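Local coordinates for protein xylan esterase 1 (Thermoanaerobacterium sp. 'JW/SL YS485', PDB 3FCY) that probably removes acetyl groups from xylan and other acetylated sugars, as a carbohydrate esterase of family CE7 with an alpha/beta hydrolase fold, at residues Asp51-Arg56 with Asp173-Arg178; Arg166-Asp171 with Asn268-Lys273; Leu291-Leu296 with Glu328-Phe333. All blocks are in the same frame, centred on the assembly; numbering follows the deposited sequence.

How the contacts relate
Contacts 1 and 2 are neighbours, with centres 12 Å apart. Their segments alternate along the chain: 51-56, 166-171, 173-178, 268-273. The loop before helix 176-192 gives 166-171 to contact 2, and its end with the first turn of that helix gives 173-178 to contact 1. Met-175 joins them, because its CE lies 3.7 Å from O of Lys-273. Together they tie helices 50-62 and 267-274 to this loop and the start of helix 176-192. Contact 3 follows later in sequence, about 30 Å from contact 1 between centres and across the chain's centre. It joins strand 289-295 of the central sheet to the loop before helix 333-342, beside two residues of the predicted catalytic triad.

Contact 1: residues Asp51-Arg56 with Asp173-Arg178; sequences DEYWNR and DNMLFR
With a chi1 of 174°, the Tyr-53 side chain swings away from its own backbone N, and the ring runs past the carboxylate of Asp-173. Arg-56 bends at chi3 (-46°), and this turns its guanidinium to the same carboxylate. NH1 of Arg-56 lies 2.7 Å from OD2 of Asp-173 and 2.9 Å from OD1. One nitrogen thus spans both oxygens in a salt bridge. Both hydrogen bonds are weak, and the guanidinium and carboxylate planes are 40° apart.

This buried contact packs helix 50-62 against the beginning of helix 176-192 of the alpha/beta hydrolase fold. CE1 of Tyr-53 is 3.1 Å from OD2 of Asp-173. At the far end of the ring, OH of Tyr-53 sits a close 3.0 Å from CG of Arg-178. That hydroxyl is hydrogen-bonded to the backbone O of Ala-172. The edge of the Trp-54 indole meets the helix start, with CH2 of Trp-54 at 3.9 Å from O of Arg-178. NE1 of Trp-54 bonds to the backbone O of Tyr-276.

A water links the two segments. It donates to Tyr-53 O (2.8 Å) and, weakly, to Asp-173 OD2, and accepts from NH2 of Arg-178. NH1 of Arg-178 forms a salt bridge with Glu-60, further along helix 50-62.

Asp-173 is therefore paired directly with one arginine and through water with another, which would probably keep its carboxylate ionised.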
# COMPACT_ATOMS: atom_id res chain seq x y z
N ASP A 51 15.03 -25.09 -33.27
CA ASP A 51 16.28 -24.93 -34.00
C ASP A 51 16.07 -24.40 -35.41
O ASP A 51 16.78 -23.50 -35.84
CB ASP A 51 17.03 -26.27 -34.03
CG ASP A 51 17.63 -26.63 -32.68
OD1 ASP A 51 17.96 -27.82 -32.47
OD2 ASP A 51 17.78 -25.73 -31.84
N GLU A 52 15.10 -24.96 -36.12
CA GLU A 52 14.83 -24.51 -37.48
C GLU A 52 14.39 -23.05 -37.46
O GLU A 52 14.82 -22.25 -38.30
CB GLU A 52 13.73 -25.36 -38.13
CG GLU A 52 14.06 -26.84 -38.23
CD GLU A 52 13.50 -27.65 -37.08
OE1 GLU A 52 13.92 -27.42 -35.92
OE2 GLU A 52 12.65 -28.53 -37.34
N TYR A 53 13.53 -22.72 -36.50
CA TYR A 53 13.02 -21.35 -36.35
C TYR A 53 14.17 -20.36 -36.26
O TYR A 53 14.20 -19.36 -36.99
CB TYR A 53 12.17 -21.27 -35.08
CG TYR A 53 11.70 -19.88 -34.72
CD1 TYR A 53 10.52 -19.35 -35.27
CD2 TYR A 53 12.39 -19.11 -33.78
CE1 TYR A 53 10.05 -18.09 -34.88
CE2 TYR A 53 11.92 -17.85 -33.39
CZ TYR A 53 10.75 -17.35 -33.94
OH TYR A 53 10.27 -16.13 -33.52
N TRP A 54 15.11 -20.63 -35.37
CA TRP A 54 16.25 -19.75 -35.17
C TRP A 54 17.29 -19.77 -36.29
O TRP A 54 17.92 -18.74 -36.57
CB TRP A 54 16.90 -20.02 -33.81
CG TRP A 54 16.13 -19.35 -32.72
CD1 TRP A 54 15.35 -19.95 -31.78
CD2 TRP A 54 16.00 -17.94 -32.52
NE1 TRP A 54 14.73 -18.99 -31.01
CE2 TRP A 54 15.12 -17.75 -31.44
CE3 TRP A 54 16.55 -16.81 -33.16
CZ2 TRP A 54 14.76 -16.48 -30.97
CZ3 TRP A 54 16.19 -15.54 -32.69
CH2 TRP A 54 15.31 -15.39 -31.61
N ASN A 55 17.48 -20.92 -36.93
CA ASN A 55 18.44 -20.97 -38.03
C ASN A 55 17.90 -20.09 -39.15
O ASN A 55 18.66 -19.43 -39.86
CB ASN A 55 18.63 -22.41 -38.54
CG ASN A 55 19.39 -23.27 -37.56
OD1 ASN A 55 20.30 -22.79 -36.87
ND2 ASN A 55 19.05 -24.55 -37.50
N ARG A 56 16.58 -20.09 -39.29
CA ARG A 56 15.90 -19.29 -40.30
C ARG A 56 16.08 -17.81 -39.97
O ARG A 56 16.39 -16.99 -40.84
CB ARG A 56 14.41 -19.64 -40.30
CG ARG A 56 13.55 -18.89 -41.29
CD ARG A 56 12.08 -19.10 -40.92
NE ARG A 56 11.82 -20.50 -40.64
CZ ARG A 56 10.92 -20.94 -39.76
NH1 ARG A 56 10.20 -20.07 -39.07
NH2 ARG A 56 10.77 -22.24 -39.55
N ASP A 173 7.42 -15.89 -36.72
CA ASP A 173 8.58 -15.17 -37.26
C ASP A 173 8.44 -13.65 -37.16
O ASP A 173 9.37 -12.92 -37.51
CB ASP A 173 8.82 -15.56 -38.72
CG ASP A 173 9.25 -17.02 -38.89
OD1 ASP A 173 9.52 -17.43 -40.04
OD2 ASP A 173 9.32 -17.76 -37.88
N ASN A 174 7.29 -13.17 -36.69
CA ASN A 174 7.07 -11.73 -36.57
C ASN A 174 7.05 -11.25 -35.11
O ASN A 174 6.68 -10.11 -34.82
CB ASN A 174 5.75 -11.33 -37.25
CG ASN A 174 5.74 -11.66 -38.73
OD1 ASN A 174 6.71 -11.42 -39.45
ND2 ASN A 174 4.62 -12.21 -39.20
N MET A 175 7.45 -12.13 -34.20
CA MET A 175 7.48 -11.78 -32.79
C MET A 175 8.61 -10.77 -32.58
O MET A 175 9.74 -11.01 -32.98
CB MET A 175 7.68 -13.04 -31.95
CG MET A 175 6.46 -13.95 -31.99
SD MET A 175 6.71 -15.55 -31.22
CE MET A 175 6.59 -15.12 -29.49
N LEU A 176 8.28 -9.64 -31.96
CA LEU A 176 9.26 -8.58 -31.76
C LEU A 176 10.55 -8.95 -31.03
O LEU A 176 11.62 -8.51 -31.43
CB LEU A 176 8.61 -7.38 -31.05
CG LEU A 176 9.52 -6.17 -30.84
CD1 LEU A 176 10.08 -5.70 -32.18
CD2 LEU A 176 8.75 -5.04 -30.17
N PHE A 177 10.48 -9.76 -29.97
CA PHE A 177 11.72 -10.11 -29.28
C PHE A 177 12.59 -11.03 -30.14
O PHE A 177 13.77 -11.25 -29.84
CB PHE A 177 11.46 -10.74 -27.91
CG PHE A 177 11.53 -9.76 -26.78
CD1 PHE A 177 12.72 -9.08 -26.50
CD2 PHE A 177 10.40 -9.48 -26.01
CE1 PHE A 177 12.79 -8.14 -25.47
CE2 PHE A 177 10.46 -8.54 -24.97
CZ PHE A 177 11.65 -7.87 -24.70
N ARG A 178 12.01 -11.56 -31.20
CA ARG A 178 12.74 -12.41 -32.12
C ARG A 178 13.69 -11.47 -32.87
O ARG A 178 14.88 -11.76 -33.03
CB ARG A 178 11.76 -13.11 -33.07
CG ARG A 178 12.37 -14.04 -34.10
CD ARG A 178 12.56 -13.33 -35.42
NE ARG A 178 12.56 -14.25 -36.55
CZ ARG A 178 12.74 -13.86 -37.81
NH1 ARG A 178 12.94 -12.58 -38.08
NH2 ARG A 178 12.73 -14.75 -38.79
O HOH W 1 12.33 -17.34 -37.44

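Contact 2: residues Arg166-Asp171 with Asn268-Lys273; sequences RGLDDD and NEVFTK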
# COMPACT_ATOMS: atom_id res chain seq x y z
N ARG A 166 4.15 -8.94 -27.98
CA ARG A 166 4.07 -8.18 -29.22
C ARG A 166 4.31 -9.13 -30.41
O ARG A 166 5.40 -9.68 -30.56
CB ARG A 166 5.10 -7.04 -29.23
CG ARG A 166 4.95 -6.03 -30.36
CD ARG A 166 3.59 -5.32 -30.33
NE ARG A 166 3.35 -4.65 -29.06
CZ ARG A 166 3.84 -3.45 -28.72
NH1 ARG A 166 4.60 -2.77 -29.57
NH2 ARG A 166 3.59 -2.95 -27.52
N GLY A 167 3.29 -9.31 -31.24
CA GLY A 167 3.40 -10.20 -32.38
C GLY A 167 3.05 -11.64 -32.01
O GLY A 167 3.21 -12.56 -32.82
N LEU A 168 2.56 -11.84 -30.79
CA LEU A 168 2.20 -13.18 -30.33
C LEU A 168 1.03 -13.78 -31.13
O LEU A 168 0.99 -14.99 -31.33
CB LEU A 168 1.86 -13.14 -28.84
CG LEU A 168 1.54 -14.47 -28.14
CD1 LEU A 168 2.72 -15.43 -28.28
CD2 LEU A 168 1.24 -14.21 -26.68
N ASP A 169 0.09 -12.95 -31.57
CA ASP A 169 -1.04 -13.44 -32.36
C ASP A 169 -0.75 -13.37 -33.86
O ASP A 169 -1.63 -13.62 -34.69
CB ASP A 169 -2.32 -12.63 -32.09
CG ASP A 169 -2.92 -12.92 -30.73
OD1 ASP A 169 -2.81 -14.07 -30.25
OD2 ASP A 169 -3.53 -11.99 -30.14
N ASP A 170 0.48 -13.02 -34.21
CA ASP A 170 0.90 -12.94 -35.61
C ASP A 170 1.76 -14.18 -35.85
O ASP A 170 1.88 -15.03 -34.96
CB ASP A 170 1.78 -11.70 -35.80
CG ASP A 170 1.87 -11.26 -37.26
OD1 ASP A 170 2.03 -12.13 -38.14
OD2 ASP A 170 1.80 -10.04 -37.51
N ASP A 171 2.35 -14.31 -37.03
CA ASP A 171 3.21 -15.46 -37.30
C ASP A 171 4.39 -15.44 -36.33
O ASP A 171 4.91 -14.37 -36.01
CB ASP A 171 3.73 -15.44 -38.73
CG ASP A 171 4.53 -16.68 -39.07
OD1 ASP A 171 3.93 -17.76 -39.21
OD2 ASP A 171 5.78 -16.58 -39.18
N ASN A 268 -1.44 -24.12 -23.74
CA ASN A 268 -0.24 -24.80 -24.21
C ASN A 268 0.32 -24.19 -25.49
O ASN A 268 1.54 -24.08 -25.63
CB ASN A 268 -0.52 -26.29 -24.44
CG ASN A 268 0.75 -27.06 -24.78
OD1 ASN A 268 1.73 -27.02 -24.05
ND2 ASN A 268 0.72 -27.77 -25.90
N GLU A 269 -0.55 -23.78 -26.40
CA GLU A 269 -0.09 -23.17 -27.65
C GLU A 269 0.54 -21.81 -27.38
O GLU A 269 1.52 -21.43 -28.03
CB GLU A 269 -1.26 -22.99 -28.62
CG GLU A 269 -2.01 -24.25 -28.97
CD GLU A 269 -3.03 -24.02 -30.06
OE1 GLU A 269 -3.79 -23.02 -29.96
OE2 GLU A 269 -3.09 -24.82 -31.02
N VAL A 270 -0.02 -21.08 -26.43
CA VAL A 270 0.51 -19.76 -26.09
C VAL A 270 1.91 -19.87 -25.50
O VAL A 270 2.84 -19.22 -25.97
CB VAL A 270 -0.42 -19.04 -25.08
CG1 VAL A 270 0.23 -17.75 -24.60
CG2 VAL A 270 -1.75 -18.73 -25.74
N PHE A 271 2.06 -20.70 -24.47
CA PHE A 271 3.37 -20.85 -23.84
C PHE A 271 4.39 -21.54 -24.74
O PHE A 271 5.58 -21.28 -24.62
CB PHE A 271 3.24 -21.58 -22.50
CG PHE A 271 2.69 -20.72 -21.40
CD1 PHE A 271 1.42 -20.93 -20.89
CD2 PHE A 271 3.45 -19.67 -20.90
CE1 PHE A 271 0.90 -20.10 -19.89
CE2 PHE A 271 2.94 -18.83 -19.90
CZ PHE A 271 1.67 -19.05 -19.40
N THR A 272 3.93 -22.41 -25.64
CA THR A 272 4.84 -23.08 -26.55
C THR A 272 5.40 -22.04 -27.51
O THR A 272 6.59 -22.03 -27.82
CB THR A 272 4.13 -24.19 -27.37
OG1 THR A 272 3.69 -25.23 -26.48
CG2 THR A 272 5.07 -24.78 -28.41
N LYS A 273 4.52 -21.16 -27.99
CA LYS A 273 4.94 -20.11 -28.91
C LYS A 273 5.92 -19.17 -28.20
O LYS A 273 6.90 -18.71 -28.80
CB LYS A 273 3.72 -19.34 -29.41
CG LYS A 273 4.02 -18.46 -30.61
CD LYS A 273 2.73 -18.01 -31.26
CE LYS A 273 2.99 -17.16 -32.50
NZ LYS A 273 1.71 -16.78 -33.15
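A type I beta turn from Gly-167 to Asp-170 receives the side chain of Lys-273, which comes from the last part of helix 267-274. NZ of Lys-273 is bonded to two backbone oxygens of this loop. It lies 2.7 Å from O of Leu-168 and a short 2.5 Å from O of Asp-170. It approaches the Leu-168 carbonyl from above its plane, with a C=O...N angle of 140°. At Asp-170 it comes nearly straight on, at 171°. The lysine reaches this far because its chain is fully extended beyond CG, with chi2, chi3 and chi4 all near 180°.

The aliphatic part of the chain is used as well. CD of Lys-273 packs against CD1 of Leu-168 at 3.9 Å. The other methyl of this leucine, CD2, meets CG1 of Val-270 at 4.2 Å, one helical turn before the lysine. Leu-168 and Val-270 also both touch Tyr-256 of helix 251-260.

In the alpha/beta hydrolase fold of this chain, the turn belongs to the loop that runs from strand 136-140 to helix 176-192. Helix 267-274 comes from the insertion between strands 226-230 and 289-295. The turn is closed by Asp-170 N bonding to Gly-167 O at 3.1 Å. A methionine in place of Lys-273 has no ammonium group, so the carbonyls of Leu-168 and Asp-170 would probably be left without their shared donor and the turn held less firmly to the helix.

Three acids follow one another in the loop. Their nearest carboxylate oxygen, OD1 of Asp-169, is 6.0 Å from NZ of Lys-273. They probably favour the lysine's charge without pairing with it. Asp-169 bonds instead to OH of Tyr-256, and Asp-171 to the backbone N of Asp-173.

Contact 3: residues Leu291-Leu296 with Glu328-Phe333; sequences LMCVGL and EPMRGF
Cys-293 lies over one face of the Phe-333 ring and touches it with both side-chain atoms. SG of Cys-293 is 3.8 Å from the centroid of the Phe-333 ring and only 8° off its normal, a sulfur-aromatic contact. CB of Cys-293 sits beside it over the same face, 3.7 Å from that centroid, and makes a CH-pi contact. The cysteine has SG between its backbone N and carbonyl carbon (chi1 66°), which leaves the sulfur above the ring and facing Met-330. SG of Cys-293 and SD of Met-330 are 3.8 Å apart.

Two further residues of the strand continue this packing. CG of Leu-291 meets CZ of Phe-333 at 3.8 Å, at the far end of the ring. At the other end of the segment, CE of Met-330 rests 3.6 Å from N of Gly-295. A side chain on Gly-295 would point at this methyl, with a CB only about 3.2 Å from it.

Residues Leu-291, Cys-293 and Gly-295 alternate with Met-292 and Val-294, as expected of a strand. The latter two turn to the other side of the central sheet and pack on helix 303-310. In this alpha/beta hydrolase fold, Asp-298 follows strand 289-295, and His-327 immediately precedes the loop 328-333. Both are predicted members of the charge relay system.

Phe-333 begins helix 333-342, with Gly-332 at the N-cap position. N of Phe-333 bonds to O of Met-330 at 3.0 Å. The Phe-333 side chain also touches Val-228 and Glu-230 of one neighbouring strand and Tyr-322 of the other. Further out, N of Gly-332 bonds to Asp-123 of a neighbouring subunit, and Glu-328 forms a salt bridge with Arg-258 of a different subunit.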
# COMPACT_ATOMS: atom_id res chain seq x y z
N LEU A 291 28.75 -15.91 -16.11
CA LEU A 291 28.72 -15.54 -14.69
C LEU A 291 27.36 -14.90 -14.49
O LEU A 291 27.02 -13.91 -15.14
CB LEU A 291 29.81 -14.53 -14.33
CG LEU A 291 29.72 -13.99 -12.89
CD1 LEU A 291 29.92 -15.14 -11.90
CD2 LEU A 291 30.76 -12.91 -12.67
N MET A 292 26.56 -15.48 -13.59
CA MET A 292 25.23 -14.95 -13.32
C MET A 292 25.05 -14.65 -11.84
O MET A 292 25.86 -15.07 -11.01
CB MET A 292 24.17 -15.95 -13.78
CG MET A 292 24.11 -16.19 -15.28
SD MET A 292 22.89 -17.45 -15.76
CE MET A 292 21.43 -16.79 -15.03
N CYS A 293 24.00 -13.92 -11.51
CA CYS A 293 23.69 -13.62 -10.12
C CYS A 293 22.18 -13.70 -9.96
O CYS A 293 21.44 -13.44 -10.91
CB CYS A 293 24.22 -12.24 -9.70
SG CYS A 293 23.47 -10.82 -10.49
N VAL A 294 21.73 -14.09 -8.78
CA VAL A 294 20.30 -14.22 -8.52
C VAL A 294 19.95 -13.81 -7.10
O VAL A 294 20.64 -14.18 -6.14
CB VAL A 294 19.85 -15.69 -8.77
CG1 VAL A 294 20.67 -16.64 -7.91
CG2 VAL A 294 18.36 -15.84 -8.48
N GLY A 295 18.89 -13.02 -6.96
CA GLY A 295 18.45 -12.58 -5.65
C GLY A 295 17.31 -13.49 -5.24
O GLY A 295 16.33 -13.62 -5.97
N LEU A 296 17.42 -14.12 -4.07
CA LEU A 296 16.38 -15.04 -3.63
C LEU A 296 15.08 -14.37 -3.18
O LEU A 296 14.09 -15.04 -2.90
CB LEU A 296 16.92 -15.95 -2.52
CG LEU A 296 18.10 -16.86 -2.91
CD1 LEU A 296 18.33 -17.88 -1.80
CD2 LEU A 296 17.81 -17.58 -4.22
N GLU A 328 17.41 -6.22 -8.08
CA GLU A 328 18.22 -5.03 -7.88
C GLU A 328 19.71 -5.36 -7.95
O GLU A 328 20.09 -6.52 -7.84
CB GLU A 328 17.93 -4.48 -6.49
CG GLU A 328 18.34 -5.50 -5.42
CD GLU A 328 17.95 -5.11 -4.01
OE1 GLU A 328 18.27 -3.98 -3.58
OE2 GLU A 328 17.34 -5.95 -3.32
N PRO A 329 20.56 -4.34 -8.11
CA PRO A 329 22.01 -4.57 -8.16
C PRO A 329 22.44 -5.19 -6.83
O PRO A 329 21.99 -4.76 -5.77
CB PRO A 329 22.57 -3.16 -8.35
CG PRO A 329 21.49 -2.46 -9.10
CD PRO A 329 20.24 -2.93 -8.39
N MET A 330 23.30 -6.20 -6.88
CA MET A 330 23.76 -6.85 -5.66
C MET A 330 25.17 -6.41 -5.29
O MET A 330 26.10 -6.56 -6.08
CB MET A 330 23.67 -8.37 -5.84
CG MET A 330 22.22 -8.88 -5.85
SD MET A 330 21.89 -10.15 -7.09
CE MET A 330 20.18 -9.75 -7.53
N ARG A 331 25.31 -5.87 -4.08
CA ARG A 331 26.59 -5.36 -3.62
C ARG A 331 27.75 -6.33 -3.83
O ARG A 331 27.69 -7.50 -3.44
CB ARG A 331 26.51 -4.95 -2.14
CG ARG A 331 25.71 -3.68 -1.89
CD ARG A 331 25.74 -3.29 -0.41
NE ARG A 331 24.78 -2.23 -0.08
CZ ARG A 331 24.92 -0.95 -0.41
NH1 ARG A 331 25.98 -0.55 -1.10
NH2 ARG A 331 24.00 -0.07 -0.05
N GLY A 332 28.80 -5.82 -4.46
CA GLY A 332 29.97 -6.63 -4.73
C GLY A 332 29.96 -7.33 -6.08
O GLY A 332 31.03 -7.56 -6.65
N PHE A 333 28.79 -7.66 -6.60
CA PHE A 333 28.74 -8.36 -7.89
C PHE A 333 29.35 -7.57 -9.03
O PHE A 333 29.99 -8.14 -9.91
CB PHE A 333 27.31 -8.73 -8.28
CG PHE A 333 27.26 -9.63 -9.48
CD1 PHE A 333 27.56 -10.99 -9.37
CD2 PHE A 333 26.99 -9.11 -10.75
CE1 PHE A 333 27.60 -11.81 -10.49
CE2 PHE A 333 27.03 -9.92 -11.88
CZ PHE A 333 27.33 -11.28 -11.75